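Local coordinates for gram-negative insecticidal protein (Chromobacterium piscinae, PDB 6FBM) that is an insecticidal toxin that probably acts by forming membrane pores, and belongs to the MACPF and beta-tripod families, at residues W456-G460 against N488-P492. Numbering follows the deposited sequence.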
# COMPACT_ATOMS: atom_id res chain seq x y z
N TRP A 456 49.67 47.28 54.87
CA TRP A 456 49.23 47.75 56.19
C TRP A 456 49.22 46.59 57.20
O TRP A 456 49.19 45.43 56.81
CB TRP A 456 47.84 48.33 56.06
CG TRP A 456 47.19 48.89 57.29
CD1 TRP A 456 47.29 50.15 57.74
CD2 TRP A 456 46.29 48.22 58.18
NE1 TRP A 456 46.52 50.33 58.85
CE2 TRP A 456 45.89 49.15 59.15
CE3 TRP A 456 45.78 46.92 58.24
CZ2 TRP A 456 45.01 48.83 60.18
CZ3 TRP A 456 44.89 46.61 59.27
CH2 TRP A 456 44.52 47.56 60.22
N TRP A 457 49.31 46.94 58.48
CA TRP A 457 49.05 46.04 59.60
C TRP A 457 48.42 46.85 60.72
O TRP A 457 48.45 48.08 60.69
CB TRP A 457 50.29 45.30 60.13
CG TRP A 457 51.58 46.10 60.23
CD1 TRP A 457 51.71 47.44 60.49
CD2 TRP A 457 52.91 45.59 60.11
NE1 TRP A 457 53.03 47.80 60.49
CE2 TRP A 457 53.80 46.69 60.26
CE3 TRP A 457 53.46 44.31 59.88
CZ2 TRP A 457 55.19 46.55 60.20
CZ3 TRP A 457 54.83 44.18 59.80
CH2 TRP A 457 55.69 45.29 59.95
N ASP A 458 47.84 46.16 61.69
CA ASP A 458 47.05 46.83 62.72
C ASP A 458 47.85 47.27 63.93
O ASP A 458 47.27 47.80 64.87
CB ASP A 458 45.89 45.91 63.17
CG ASP A 458 46.33 44.81 64.12
OD1 ASP A 458 47.26 44.07 63.77
OD2 ASP A 458 45.74 44.68 65.20
N LYS A 459 49.17 47.05 63.95
CA LYS A 459 49.93 47.29 65.18
C LYS A 459 49.82 48.76 65.63
O LYS A 459 49.87 49.68 64.81
CB LYS A 459 51.34 46.75 65.11
CG LYS A 459 52.31 47.48 64.22
CD LYS A 459 53.21 46.49 63.44
CE LYS A 459 54.06 45.56 64.26
NZ LYS A 459 55.28 45.12 63.47
N GLY A 460 49.61 48.93 66.93
CA GLY A 460 49.19 50.19 67.52
C GLY A 460 47.74 50.18 67.97
O GLY A 460 47.38 50.88 68.92
N ASN A 488 49.18 37.73 61.55
CA ASN A 488 50.40 37.97 62.33
C ASN A 488 51.25 39.04 61.63
O ASN A 488 50.95 39.45 60.50
CB ASN A 488 51.19 36.67 62.47
CG ASN A 488 51.66 36.12 61.13
OD1 ASN A 488 52.31 36.82 60.33
ND2 ASN A 488 51.32 34.85 60.85
N TYR A 489 52.33 39.44 62.29
CA TYR A 489 53.20 40.51 61.81
C TYR A 489 54.48 40.00 61.17
O TYR A 489 55.46 40.74 61.11
CB TYR A 489 53.54 41.48 62.94
CG TYR A 489 52.37 42.12 63.64
CD1 TYR A 489 51.38 42.76 62.91
CD2 TYR A 489 52.25 42.11 65.03
CE1 TYR A 489 50.28 43.36 63.55
CE2 TYR A 489 51.16 42.70 65.67
CZ TYR A 489 50.18 43.33 64.91
OH TYR A 489 49.11 43.93 65.53
N ASN A 490 54.48 38.77 60.67
CA ASN A 490 55.66 38.22 60.02
C ASN A 490 56.01 39.07 58.79
O ASN A 490 55.13 39.41 58.01
CB ASN A 490 55.45 36.75 59.60
CG ASN A 490 55.10 35.84 60.75
OD1 ASN A 490 55.16 36.21 61.90
ND2 ASN A 490 54.67 34.63 60.42
N ASN A 491 57.31 39.38 58.63
CA ASN A 491 57.81 40.32 57.61
C ASN A 491 59.17 39.86 57.07
O ASN A 491 60.19 40.16 57.69
CB ASN A 491 57.91 41.72 58.24
CG ASN A 491 58.34 42.82 57.25
OD1 ASN A 491 58.52 42.58 56.06
ND2 ASN A 491 58.49 44.03 57.77
N PRO A 492 59.24 39.14 55.95
CA PRO A 492 58.10 38.75 55.11
C PRO A 492 57.37 37.52 55.67
O PRO A 492 57.92 36.83 56.53
CB PRO A 492 58.76 38.38 53.78
CG PRO A 492 60.11 37.87 54.17
CD PRO A 492 60.47 38.46 55.53
O HOH W 1 56.73 42.58 62.44
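In what is probably the beta-tripod part of this toxin, Tyr489, from the loop after strand 484-486, lies against Trp457, Asp458 and Lys459 where strand 450-457 runs out into a loop, a worked example of one aromatic side chain joining a strand end to a distant loop. Tyr489 OH donates to Asp458 OD1 at 2.6 Å, reaching the oxygen from above the carboxylate plane, 48° out of it. That oxygen also accepts from Val467 N, a second bond that probably steadies the carboxylate. Lys459 runs over one ring face in the opposite direction to the tyrosine, its CE 4.0 Å from the Tyr489 ring centroid in a CH-pi contact. With CG set between backbone N and carbonyl carbon (chi1 72°) and bends farther out, the lysine chain brings NZ to a water, a weak bond; the same water donates to Tyr489 O. Trp457 CB packs on Tyr489 CD1 at 3.9 Å, and the two ring systems meet obliquely, while the six-membered ring of the indole comes near Asn491, Trp457 CH2 to Asn491 ND2 3.8 Å. Strand 468-473 lies between the two outer strands of this three-stranded antiparallel sheet, and its Ser468 touches both Trp457 and Tyr489.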